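Local coordinates for protein exocyst complex component EXO70 (Saccharomyces cerevisiae, PDB 2B1E) that acts in the secretory pathway as a subunit of the exocyst, the complex that tethers secretory vesicles to sites of exocytosis, and takes part in assembling that complex, at residues 251-254 / 255-259; 182-185 / 186-190; 102-105 / 106-110; 320-323 / 324-327; 206-209 / 210-214. All coordinates share one frame; numbering follows the deposited sequence.

In the fold
Following the chain from the N terminus, interaction 3 (102-110) closes the short helix 102-108, interaction 2 (182-190) lies on helix 180-201, interaction 5 (206-214) leads from the loop after it into helix 209-233, interaction 1 (251-259) runs to the end of helix 245-259, and interaction 4 (320-327) joins helix 311-323 to helix 327-333. All five are local and stand in series; none nests in or crosses another. Interaction 2 is the link between its neighbours: T184 meets S252 of interaction 1, and S182 meets Q103 of interaction 3. Interactions 4 and 5 lie farthest apart, their centres about 44 Å from each other along the elongated chain, which has helices and no strands.

Interaction 1. Residues 251-254 / 255-259; sequences ESIN and DVKKS
The carboxylates of E251 and D255 come together one helical turn apart with their planes 87° from each other. OD2 of D255 lies 3.9 Å from CG of E251, so it meets the aliphatic part of the glutamate, while OE1 of E251 stays 4.1 Å from the same OD2. Over one face of the D255 carboxylate sits a backbone oxygen, E251 O, 3.2 Å above its CG. The aspartate is brought there by its first torsion (chi1 -73°), which sets CG beside its own backbone N and folds the group back over the preceding turn. The two like charges would be expected to repel mildly. Were D255 replaced by alanine, E251 O would probably lose the carboxylate that covers it, and E251 CG its contact with OD2.

On another side of the helix K257 bends back in the same manner, placing its CG 3.1 Å from I253 O and 4.2 Å from I253 CG1; its NZ is hydrogen-bonded to T275 OG1. Beneath the side chains runs the regular bonding, as in D255 N to E251 O at 3.0 Å. The pattern is that of i to i+4 neighbours on an amphipathic helix: I253 and V256 pack against flanking helices, in keeping with the helical-bundle rod of EXO70.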
loop_
_atom_site.group_PDB
_atom_site.type_symbol
_atom_site.label_atom_id
_atom_site.label_comp_id
_atom_site.label_asym_id
_atom_site.label_seq_id
_atom_site.Cartn_x
_atom_site.Cartn_y
_atom_site.Cartn_z
ATOM N N GLU A 251 4.833 -5.393 1.118
ATOM C CA GLU A 251 5.333 -6.272 0.067
ATOM C C GLU A 251 6.444 -7.180 0.601
ATOM O O GLU A 251 6.555 -8.345 0.215
ATOM C CB GLU A 251 5.872 -5.434 -1.092
ATOM C CG GLU A 251 6.557 -6.251 -2.175
ATOM C CD GLU A 251 7.308 -5.388 -3.172
ATOM O OE1 GLU A 251 8.050 -5.961 -4.001
ATOM O OE2 GLU A 251 7.156 -4.142 -3.126
ATOM N N SER A 252 7.268 -6.630 1.484
ATOM C CA SER A 252 8.367 -7.372 2.080
ATOM C C SER A 252 7.847 -8.537 2.909
ATOM O O SER A 252 8.164 -9.696 2.631
ATOM C CB SER A 252 9.204 -6.446 2.963
ATOM O OG SER A 252 10.320 -7.129 3.502
ATOM N N ILE A 253 7.042 -8.231 3.925
ATOM C CA ILE A 253 6.495 -9.265 4.793
ATOM C C ILE A 253 5.675 -10.296 4.009
ATOM O O ILE A 253 5.641 -11.474 4.374
ATOM C CB ILE A 253 5.620 -8.653 5.924
ATOM C CG1 ILE A 253 5.288 -9.724 6.967
ATOM C CG2 ILE A 253 4.334 -8.077 5.350
ATOM C CD1 ILE A 253 6.491 -10.228 7.733
ATOM N N ASN A 254 5.015 -9.862 2.937
ATOM C CA ASN A 254 4.236 -10.791 2.124
ATOM C C ASN A 254 5.172 -11.786 1.442
ATOM O O ASN A 254 4.929 -12.992 1.464
ATOM C CB ASN A 254 3.422 -10.047 1.060
ATOM C CG ASN A 254 2.200 -9.355 1.635
ATOM O OD1 ASN A 254 1.952 -9.401 2.841
ATOM N ND2 ASN A 254 1.429 -8.710 0.769
ATOM N N ASP A 255 6.238 -11.278 0.830
ATOM C CA ASP A 255 7.200 -12.146 0.153
ATOM C C ASP A 255 7.840 -13.151 1.115
ATOM O O ASP A 255 8.046 -14.313 0.765
ATOM C CB ASP A 255 8.296 -11.315 -0.524
ATOM C CG ASP A 255 7.799 -10.591 -1.768
ATOM O OD1 ASP A 255 6.707 -10.944 -2.265
ATOM O OD2 ASP A 255 8.507 -9.677 -2.255
ATOM N N VAL A 256 8.155 -12.704 2.326
ATOM C CA VAL A 256 8.768 -13.589 3.304
ATOM C C VAL A 256 7.773 -14.653 3.745
ATOM O O VAL A 256 8.108 -15.833 3.803
ATOM C CB VAL A 256 9.277 -12.807 4.544
ATOM C CG1 VAL A 256 9.733 -13.775 5.628
ATOM C CG2 VAL A 256 10.434 -11.907 4.147
ATOM N N LYS A 257 6.543 -14.241 4.037
ATOM C CA LYS A 257 5.529 -15.195 4.465
ATOM C C LYS A 257 5.216 -16.265 3.419
ATOM O O LYS A 257 5.046 -17.436 3.761
ATOM C CB LYS A 257 4.235 -14.476 4.865
ATOM C CG LYS A 257 4.353 -13.696 6.157
ATOM C CD LYS A 257 2.989 -13.406 6.782
ATOM C CE LYS A 257 2.110 -12.573 5.872
ATOM N NZ LYS A 257 0.840 -12.197 6.557
ATOM N N LYS A 258 5.147 -15.877 2.149
ATOM C CA LYS A 258 4.843 -16.850 1.113
ATOM C C LYS A 258 6.003 -17.823 0.893
ATOM O O LYS A 258 5.791 -18.969 0.493
ATOM C CB LYS A 258 4.479 -16.153 -0.202
ATOM C CG LYS A 258 5.646 -15.534 -0.944
ATOM C CD LYS A 258 5.683 -16.001 -2.397
ATOM C CE LYS A 258 4.424 -15.604 -3.153
ATOM N NZ LYS A 258 4.489 -16.021 -4.586
ATOM N N SER A 259 7.226 -17.375 1.167
ATOM C CA SER A 259 8.397 -18.232 0.993
ATOM C C SER A 259 8.456 -19.235 2.132
ATOM O O SER A 259 9.086 -20.289 2.021
ATOM C CB SER A 259 9.677 -17.398 0.995
ATOM O OG SER A 259 9.998 -16.982 2.309
#

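Interaction 2. Residues 182-185 / 186-190; sequences SYTE and ALLGF
T184 and L188 form an i to i+4 pair on helix 180-201, one of the packed helices of the Exo70 helical bundle. Their side chains lie next to each other and point the same way, with the threonine methyl CG2 3.8 Å from CD1 of L188. CG2 is trans to the threonine's backbone N, and this leaves OG1 beside that N to bond M180 O and S252 OG, so the hydroxyl of T184 serves the polar contacts while its methyl packs on L188. L188 in turn has CG beside its own backbone N (chi1 -64°), which carries CG back to 3.1 Å from T184 O. With an alanine in place of L188, the T184 methyl would probably lose its neighbour and a gap would open toward D255 and S259, which the leucine's other methyl touches.

Elsewhere on the helix, A186 turns a small methyl to P102 of helix 102-108, and L187 and Y183 pack on Y224 of helix 209-233. The extended chain of E185 reaches I106 of helix 102-108. The backbone bonds are regular but not equally straight: the bond from A186 N to S182 O is 2.7 Å with an N-H...O angle of 166°, whereas L188 N reaches the carbonyl it shares with its own CG, T184 O, at 2.9 Å and only 147°.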
loop_
_atom_site.group_PDB
_atom_site.type_symbol
_atom_site.label_atom_id
_atom_site.label_comp_id
_atom_site.label_asym_id
_atom_site.label_seq_id
_atom_site.Cartn_x
_atom_site.Cartn_y
_atom_site.Cartn_z
ATOM N N SER A 182 16.566 -4.956 -0.628
ATOM C CA SER A 182 17.666 -5.892 -0.843
ATOM C C SER A 182 17.708 -6.907 0.293
ATOM O O SER A 182 17.782 -8.112 0.054
ATOM C CB SER A 182 19.001 -5.151 -0.910
ATOM O OG SER A 182 19.054 -4.310 -2.044
ATOM N N TYR A 183 17.660 -6.407 1.524
ATOM C CA TYR A 183 17.685 -7.261 2.704
ATOM C C TYR A 183 16.661 -8.372 2.536
ATOM O O TYR A 183 16.930 -9.535 2.861
ATOM C CB TYR A 183 17.351 -6.451 3.957
ATOM C CG TYR A 183 17.525 -7.224 5.250
ATOM C CD1 TYR A 183 18.725 -7.179 5.959
ATOM C CD2 TYR A 183 16.491 -8.017 5.755
ATOM C CE1 TYR A 183 18.891 -7.904 7.141
ATOM C CE2 TYR A 183 16.646 -8.745 6.933
ATOM C CZ TYR A 183 17.846 -8.683 7.621
ATOM O OH TYR A 183 17.991 -9.391 8.796
ATOM N N THR A 184 15.485 -8.006 2.028
ATOM C CA THR A 184 14.410 -8.964 1.805
ATOM C C THR A 184 14.771 -9.955 0.707
ATOM O O THR A 184 14.605 -11.166 0.876
ATOM C CB THR A 184 13.098 -8.261 1.404
ATOM O OG1 THR A 184 12.586 -7.522 2.522
ATOM C CG2 THR A 184 12.060 -9.284 0.969
ATOM N N GLU A 185 15.267 -9.440 -0.413
ATOM C CA GLU A 185 15.638 -10.292 -1.533
ATOM C C GLU A 185 16.720 -11.280 -1.111
ATOM O O GLU A 185 16.686 -12.452 -1.494
ATOM C CB GLU A 185 16.138 -9.450 -2.708
ATOM C CG GLU A 185 16.228 -10.218 -4.012
ATOM C CD GLU A 185 16.921 -9.434 -5.114
ATOM O OE1 GLU A 185 16.632 -8.228 -5.266
ATOM O OE2 GLU A 185 17.748 -10.029 -5.835
ATOM N N ALA A 186 17.677 -10.807 -0.316
ATOM C CA ALA A 186 18.760 -11.662 0.155
ATOM C C ALA A 186 18.180 -12.775 1.021
ATOM O O ALA A 186 18.493 -13.953 0.837
ATOM C CB ALA A 186 19.763 -10.842 0.960
ATOM N N LEU A 187 17.331 -12.387 1.962
ATOM C CA LEU A 187 16.681 -13.327 2.866
ATOM C C LEU A 187 15.880 -14.398 2.117
ATOM O O LEU A 187 15.838 -15.559 2.526
ATOM C CB LEU A 187 15.759 -12.570 3.821
ATOM C CG LEU A 187 14.956 -13.449 4.779
ATOM C CD1 LEU A 187 15.905 -14.370 5.554
ATOM C CD2 LEU A 187 14.153 -12.568 5.725
ATOM N N LEU A 188 15.250 -14.008 1.017
ATOM C CA LEU A 188 14.460 -14.946 0.235
ATOM C C LEU A 188 15.358 -15.991 -0.426
ATOM O O LEU A 188 14.990 -17.161 -0.533
ATOM C CB LEU A 188 13.638 -14.186 -0.813
ATOM C CG LEU A 188 12.598 -13.244 -0.196
ATOM C CD1 LEU A 188 11.961 -12.369 -1.273
ATOM C CD2 LEU A 188 11.552 -14.060 0.524
ATOM N N GLY A 189 16.539 -15.562 -0.862
ATOM C CA GLY A 189 17.483 -16.477 -1.479
ATOM C C GLY A 189 18.027 -17.459 -0.448
ATOM O O GLY A 189 18.194 -18.642 -0.735
ATOM N N PHE A 190 18.309 -16.975 0.758
ATOM C CA PHE A 190 18.808 -17.852 1.808
ATOM C C PHE A 190 17.742 -18.846 2.272
ATOM O O PHE A 190 18.046 -20.004 2.557
ATOM C CB PHE A 190 19.323 -17.037 2.997
ATOM C CG PHE A 190 20.707 -16.483 2.792
ATOM C CD1 PHE A 190 21.782 -17.337 2.561
ATOM C CD2 PHE A 190 20.936 -15.108 2.818
ATOM C CE1 PHE A 190 23.067 -16.836 2.357
ATOM C CE2 PHE A 190 22.224 -14.592 2.614
ATOM C CZ PHE A 190 23.289 -15.460 2.384
#

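Interaction 3. Residues 102-105 / 106-110; sequences PQIN and ITKKM
Q103 and T107 make a local i to i+4 contact on the short helix 102-108, and the helix is closed immediately beyond them by a Schellman motif. Two donors of one residue grip Q103 O: T107 N at 3.0 Å and T107 OG1 at 2.9 Å, approaching from opposite faces of the carbonyl plane. The hydroxyl can do so because it stands beside its own backbone N (chi1 -62°) and so leans back along the helix. The glutamine side chain folds the other way, with CG trans to its backbone N and a bend at the next torsion, and its OE1 comes within 3.1 Å of the same T107 OG1. The amide nitrogen at its tip is used outside the helix, where NE2 bonds S182 OG.

At the C-terminal end K109 takes a positive phi of 56° and reverses the chain. Its amide returns to I106 O at 3.0 Å, and the amide of M110 reaches N105 O at 2.9 Å, the pair of bonds that defines the motif. N105 is buried where the chain turns back, its CB 3.3 Å from M110 O. Lysines K108 and K109 lie on the exposed side.

The helix rests by one flank on helix 180-201, where P102 also meets F190. P102 and N105 also meet F112 in the loop, while N105 touches F100 just before the helix.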
loop_
_atom_site.group_PDB
_atom_site.type_symbol
_atom_site.label_atom_id
_atom_site.label_comp_id
_atom_site.label_asym_id
_atom_site.label_seq_id
_atom_site.Cartn_x
_atom_site.Cartn_y
_atom_site.Cartn_z
ATOM N N PRO A 102 25.707 -10.326 0.116
ATOM C CA PRO A 102 24.691 -10.760 -0.853
ATOM C C PRO A 102 24.400 -9.712 -1.931
ATOM O O PRO A 102 24.125 -10.053 -3.082
ATOM C CB PRO A 102 23.464 -11.021 0.022
ATOM C CG PRO A 102 24.051 -11.301 1.386
ATOM C CD PRO A 102 25.142 -10.277 1.474
ATOM N N GLN A 103 24.459 -8.441 -1.544
ATOM C CA GLN A 103 24.192 -7.333 -2.460
ATOM C C GLN A 103 24.991 -7.438 -3.752
ATOM O O GLN A 103 24.534 -6.990 -4.802
ATOM C CB GLN A 103 24.492 -5.998 -1.777
ATOM C CG GLN A 103 24.111 -4.784 -2.603
ATOM C CD GLN A 103 22.668 -4.836 -3.071
ATOM O OE1 GLN A 103 22.384 -5.195 -4.213
ATOM N NE2 GLN A 103 21.749 -4.492 -2.182
ATOM N N ILE A 104 26.185 -8.018 -3.676
ATOM C CA ILE A 104 27.022 -8.183 -4.861
ATOM C C ILE A 104 26.368 -9.195 -5.797
ATOM O O ILE A 104 26.150 -8.916 -6.977
ATOM C CB ILE A 104 28.439 -8.679 -4.487
ATOM C CG1 ILE A 104 29.181 -7.583 -3.717
ATOM C CG2 ILE A 104 29.199 -9.099 -5.747
ATOM C CD1 ILE A 104 30.506 -8.018 -3.142
ATOM N N ASN A 105 26.050 -10.369 -5.262
ATOM C CA ASN A 105 25.409 -11.417 -6.048
ATOM C C ASN A 105 24.132 -10.881 -6.688
ATOM O O ASN A 105 23.876 -11.106 -7.872
ATOM C CB ASN A 105 25.082 -12.613 -5.153
ATOM C CG ASN A 105 26.320 -13.284 -4.611
ATOM O OD1 ASN A 105 26.837 -14.235 -5.202
ATOM N ND2 ASN A 105 26.822 -12.780 -3.491
ATOM N N ILE A 106 23.334 -10.170 -5.897
ATOM C CA ILE A 106 22.086 -9.599 -6.394
ATOM C C ILE A 106 22.352 -8.665 -7.575
ATOM O O ILE A 106 21.785 -8.835 -8.655
ATOM C CB ILE A 106 21.359 -8.805 -5.291
ATOM C CG1 ILE A 106 20.873 -9.760 -4.198
ATOM C CG2 ILE A 106 20.191 -8.033 -5.884
ATOM C CD1 ILE A 106 20.207 -9.062 -3.037
ATOM N N THR A 107 23.220 -7.683 -7.362
ATOM C CA THR A 107 23.555 -6.726 -8.407
ATOM C C THR A 107 24.098 -7.422 -9.649
ATOM O O THR A 107 23.744 -7.062 -10.771
ATOM C CB THR A 107 24.592 -5.701 -7.904
ATOM O OG1 THR A 107 24.036 -4.966 -6.806
ATOM C CG2 THR A 107 24.973 -4.730 -9.014
ATOM N N LYS A 108 24.947 -8.427 -9.447
ATOM C CA LYS A 108 25.541 -9.163 -10.559
ATOM C C LYS A 108 24.649 -10.285 -11.083
ATOM O O LYS A 108 24.999 -10.965 -12.049
ATOM C CB LYS A 108 26.890 -9.752 -10.141
ATOM C CG LYS A 108 27.964 -8.724 -9.845
ATOM C CD LYS A 108 28.285 -7.889 -11.077
ATOM C CE LYS A 108 29.500 -7.012 -10.839
ATOM N NZ LYS A 108 30.690 -7.839 -10.493
ATOM N N LYS A 109 23.499 -10.479 -10.447
ATOM C CA LYS A 109 22.572 -11.527 -10.853
ATOM C C LYS A 109 23.211 -12.914 -10.876
ATOM O O LYS A 109 23.003 -13.691 -11.809
ATOM C CB LYS A 109 21.974 -11.203 -12.226
ATOM C CG LYS A 109 21.037 -10.001 -12.208
ATOM C CD LYS A 109 20.300 -9.841 -13.527
ATOM C CE LYS A 109 19.324 -8.671 -13.478
ATOM N NZ LYS A 109 20.014 -7.367 -13.258
ATOM N N MET A 110 23.993 -13.216 -9.843
ATOM C CA MET A 110 24.650 -14.515 -9.715
ATOM C C MET A 110 24.104 -15.239 -8.488
ATOM O O MET A 110 23.814 -14.617 -7.467
ATOM C CB MET A 110 26.160 -14.357 -9.550
ATOM C CG MET A 110 26.882 -13.752 -10.740
ATOM S SD MET A 110 28.668 -13.858 -10.490
ATOM C CE MET A 110 28.865 -12.804 -9.033
#

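Interaction 4. Residues 320-323 / 324-327; sequences LRKF and SEYK
E325 packs back on R321 and K322 in the turn that links helix 311-323 to helix 327-333, where Y326 takes the N-cap position of the second helix. CB of E325 lies 3.4 Å from K322 O. The first torsion (chi1 -60°) puts CG beside the glutamate's backbone N, which brings CG to 3.1 Å from R321 O. Beyond it the chain is extended: E325 CD lies 3.8 Å from R321 O, OE1 comes to 3.7 Å from K322 CA, and OE2 makes a long salt bridge with R321 NH1 at 3.9 Å, the guanidinium and carboxylate planes standing 86° apart. R321 meets this acid by bending at its second torsion, and its side chain also touches S431.

R321 O has another partner in S324, whose OG bonds it at 2.7 Å from above the carbonyl plane. Backbone amides now reach three residues back, E325 N to K322 O and Y326 N to F323 O, each from above the acceptor's carbonyl plane, as the turn tightens. F323 and Y326 both meet F244, F323 with rings edge-to-face, and Y326 also has K175 in a cation-pi contact. K322 O lies in the plane of the Y326 ring, at its edge, 3.5 Å from CD2.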
loop_
_atom_site.group_PDB
_atom_site.type_symbol
_atom_site.label_atom_id
_atom_site.label_comp_id
_atom_site.label_asym_id
_atom_site.label_seq_id
_atom_site.Cartn_x
_atom_site.Cartn_y
_atom_site.Cartn_z
ATOM N N LEU A 320 -2.834 13.041 -3.166
ATOM C CA LEU A 320 -3.459 12.020 -4.002
ATOM C C LEU A 320 -2.506 11.658 -5.141
ATOM O O LEU A 320 -2.453 10.506 -5.584
ATOM C CB LEU A 320 -4.792 12.531 -4.571
ATOM C CG LEU A 320 -5.927 12.754 -3.566
ATOM C CD1 LEU A 320 -7.162 13.275 -4.286
ATOM C CD2 LEU A 320 -6.241 11.446 -2.847
ATOM N N ARG A 321 -1.750 12.653 -5.596
ATOM C CA ARG A 321 -0.783 12.482 -6.675
ATOM C C ARG A 321 0.296 11.492 -6.255
ATOM O O ARG A 321 0.798 10.723 -7.072
ATOM C CB ARG A 321 -0.137 13.830 -7.016
ATOM C CG ARG A 321 0.822 13.805 -8.209
ATOM C CD ARG A 321 0.093 13.434 -9.488
ATOM N NE ARG A 321 0.787 13.898 -10.689
ATOM C CZ ARG A 321 1.826 13.290 -11.254
ATOM N NH1 ARG A 321 2.319 12.167 -10.739
ATOM N NH2 ARG A 321 2.376 13.813 -12.342
ATOM N N LYS A 322 0.650 11.516 -4.975
ATOM C CA LYS A 322 1.669 10.613 -4.461
ATOM C C LYS A 322 1.063 9.226 -4.270
ATOM O O LYS A 322 1.724 8.210 -4.499
ATOM C CB LYS A 322 2.226 11.141 -3.138
ATOM C CG LYS A 322 2.788 12.558 -3.225
ATOM C CD LYS A 322 3.390 13.012 -1.903
ATOM C CE LYS A 322 3.694 14.503 -1.915
ATOM N NZ LYS A 322 4.575 14.898 -3.050
ATOM N N PHE A 323 -0.199 9.194 -3.854
ATOM C CA PHE A 323 -0.923 7.944 -3.652
ATOM C C PHE A 323 -0.960 7.175 -4.970
ATOM O O PHE A 323 -0.752 5.965 -4.999
ATOM C CB PHE A 323 -2.356 8.235 -3.202
ATOM C CG PHE A 323 -2.571 8.137 -1.722
ATOM C CD1 PHE A 323 -2.770 6.902 -1.115
ATOM C CD2 PHE A 323 -2.602 9.284 -0.932
ATOM C CE1 PHE A 323 -2.998 6.807 0.258
ATOM C CE2 PHE A 323 -2.830 9.200 0.444
ATOM C CZ PHE A 323 -3.029 7.960 1.039
ATOM N N SER A 324 -1.217 7.897 -6.058
ATOM C CA SER A 324 -1.302 7.303 -7.390
ATOM C C SER A 324 0.028 6.774 -7.916
ATOM O O SER A 324 0.052 6.013 -8.880
ATOM C CB SER A 324 -1.861 8.320 -8.391
ATOM O OG SER A 324 -0.909 9.330 -8.686
ATOM N N GLU A 325 1.134 7.181 -7.302
ATOM C CA GLU A 325 2.443 6.715 -7.742
ATOM C C GLU A 325 2.703 5.326 -7.171
ATOM O O GLU A 325 3.657 4.645 -7.553
ATOM C CB GLU A 325 3.537 7.692 -7.299
ATOM C CG GLU A 325 3.363 9.098 -7.862
ATOM C CD GLU A 325 4.488 10.044 -7.466
ATOM O OE1 GLU A 325 4.844 10.086 -6.267
ATOM O OE2 GLU A 325 5.007 10.752 -8.354
ATOM N N TYR A 326 1.837 4.914 -6.251
ATOM C CA TYR A 326 1.928 3.607 -5.612
ATOM C C TYR A 326 0.649 2.839 -5.925
ATOM O O TYR A 326 -0.060 2.400 -5.022
ATOM C CB TYR A 326 2.074 3.758 -4.094
ATOM C CG TYR A 326 3.441 4.214 -3.634
ATOM C CD1 TYR A 326 4.350 3.309 -3.085
ATOM C CD2 TYR A 326 3.820 5.553 -3.731
ATOM C CE1 TYR A 326 5.606 3.728 -2.638
ATOM C CE2 TYR A 326 5.072 5.983 -3.290
ATOM C CZ TYR A 326 5.960 5.067 -2.744
ATOM O OH TYR A 326 7.196 5.492 -2.305
ATOM N N LYS A 327 0.359 2.690 -7.213
ATOM C CA LYS A 327 -0.838 1.982 -7.645
ATOM C C LYS A 327 -0.956 0.610 -6.985
ATOM O O LYS A 327 -1.971 0.298 -6.359
ATOM C CB LYS A 327 -0.838 1.825 -9.170
ATOM C CG LYS A 327 -1.976 0.960 -9.690
ATOM C CD LYS A 327 -1.936 0.823 -11.204
ATOM C CE LYS A 327 -2.863 -0.292 -11.665
ATOM N NZ LYS A 327 -4.243 -0.123 -11.130
#

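Interaction 5. Residues 206-209 / 210-214; sequences TESK and PHVLS
S208 and V212 form the close part of this contact, at the start of helix 209-233. V212 N bonds S208 O at 2.8 Å, and the same oxygen has V212 CG2 at 3.3 Å and H211 CB at 3.3 Å, so it is closely surrounded by carbon as well as held by an amide. V212 CG2 gets there because it stands beside the valine's own backbone N, the other methyl being trans to it (chi1 173°). The next bond, L213 N to K209 O at 3.0 Å, is practically straight at 179°. The P210 ring follows directly on K209, its CD 3.2 Å from K209 CB, as the peptide link between them brings about; P210 CD also faces E207 O at 3.5 Å. Having no N-H, the proline fits the first turn of a helix, where its nitrogen has no carbonyl to serve.

The other side is looser. E207 and H211 are exposed, and their charged or polar ends stay 6.8 Å apart between E207 OE2 and H211 ND1. Residues T206 to K209 form a type I beta turn whose closing bond, K209 N to T206 O, is weak.

The start of the helix is joined to helix 180-201 through K209, whose NZ forms a salt bridge with D199 of that helix and a hydrogen bond with Q204 O in the loop after it, and through V212 on V198. S208, H211 and V212 also touch Q140 of helix 136-155, and P210 and H211 lie against E264 in a loop.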
loop_
_atom_site.group_PDB
_atom_site.type_symbol
_atom_site.label_atom_id
_atom_site.label_comp_id
_atom_site.label_asym_id
_atom_site.label_seq_id
_atom_site.Cartn_x
_atom_site.Cartn_y
_atom_site.Cartn_z
ATOM N N THR A 206 12.636 -37.813 5.716
ATOM C CA THR A 206 13.206 -37.761 7.049
ATOM C C THR A 206 12.378 -36.834 7.921
ATOM O O THR A 206 12.142 -35.680 7.573
ATOM C CB THR A 206 14.660 -37.291 7.001
ATOM O OG1 THR A 206 15.430 -38.254 6.271
ATOM C CG2 THR A 206 15.226 -37.148 8.405
ATOM N N GLU A 207 11.940 -37.362 9.056
ATOM C CA GLU A 207 11.099 -36.634 9.998
ATOM C C GLU A 207 11.611 -35.295 10.515
ATOM O O GLU A 207 10.839 -34.354 10.655
ATOM C CB GLU A 207 10.771 -37.547 11.188
ATOM C CG GLU A 207 10.206 -36.842 12.417
ATOM C CD GLU A 207 11.281 -36.452 13.422
ATOM O OE1 GLU A 207 11.881 -37.361 14.046
ATOM O OE2 GLU A 207 11.531 -35.237 13.588
ATOM N N SER A 208 12.903 -35.209 10.801
ATOM C CA SER A 208 13.477 -33.988 11.350
ATOM C C SER A 208 13.749 -32.847 10.367
ATOM O O SER A 208 14.163 -31.762 10.781
ATOM C CB SER A 208 14.769 -34.330 12.091
ATOM O OG SER A 208 15.676 -34.991 11.229
ATOM N N LYS A 209 13.514 -33.079 9.078
ATOM C CA LYS A 209 13.772 -32.053 8.071
ATOM C C LYS A 209 13.165 -30.690 8.387
ATOM O O LYS A 209 13.883 -29.689 8.471
ATOM C CB LYS A 209 13.298 -32.522 6.692
ATOM C CG LYS A 209 14.194 -33.568 6.055
ATOM C CD LYS A 209 13.606 -34.100 4.751
ATOM C CE LYS A 209 13.550 -33.041 3.673
ATOM N NZ LYS A 209 12.936 -33.569 2.420
ATOM N N PRO A 210 11.833 -30.621 8.564
ATOM C CA PRO A 210 11.273 -29.301 8.866
ATOM C C PRO A 210 11.829 -28.690 10.149
ATOM O O PRO A 210 11.983 -27.478 10.243
ATOM C CB PRO A 210 9.762 -29.561 8.923
ATOM C CG PRO A 210 9.657 -31.006 9.251
ATOM C CD PRO A 210 10.769 -31.633 8.453
ATOM N N HIS A 211 12.150 -29.532 11.126
ATOM C CA HIS A 211 12.698 -29.047 12.387
ATOM C C HIS A 211 14.072 -28.405 12.161
ATOM O O HIS A 211 14.339 -27.304 12.643
ATOM C CB HIS A 211 12.802 -30.204 13.385
ATOM C CG HIS A 211 13.382 -29.814 14.711
ATOM N ND1 HIS A 211 12.853 -28.808 15.489
ATOM C CD2 HIS A 211 14.436 -30.310 15.400
ATOM C CE1 HIS A 211 13.555 -28.700 16.604
ATOM N NE2 HIS A 211 14.522 -29.600 16.575
ATOM N N VAL A 212 14.928 -29.094 11.413
ATOM C CA VAL A 212 16.266 -28.603 11.107
ATOM C C VAL A 212 16.171 -27.256 10.404
ATOM O O VAL A 212 16.793 -26.283 10.828
ATOM C CB VAL A 212 17.039 -29.602 10.199
ATOM C CG1 VAL A 212 18.359 -29.005 9.756
ATOM C CG2 VAL A 212 17.296 -30.901 10.953
ATOM N N LEU A 213 15.384 -27.204 9.336
ATOM C CA LEU A 213 15.211 -25.969 8.579
ATOM C C LEU A 213 14.675 -24.851 9.474
ATOM O O LEU A 213 15.094 -23.703 9.357
ATOM C CB LEU A 213 14.265 -26.198 7.394
ATOM C CG LEU A 213 14.047 -24.994 6.472
ATOM C CD1 LEU A 213 15.374 -24.588 5.821
ATOM C CD2 LEU A 213 13.017 -25.343 5.406
ATOM N N SER A 214 13.750 -25.185 10.371
ATOM C CA SER A 214 13.186 -24.189 11.278
ATOM C C SER A 214 14.272 -23.577 12.166
ATOM O O SER A 214 14.396 -22.357 12.266
ATOM C CB SER A 214 12.101 -24.819 12.158
ATOM O OG SER A 214 11.658 -23.908 13.156
#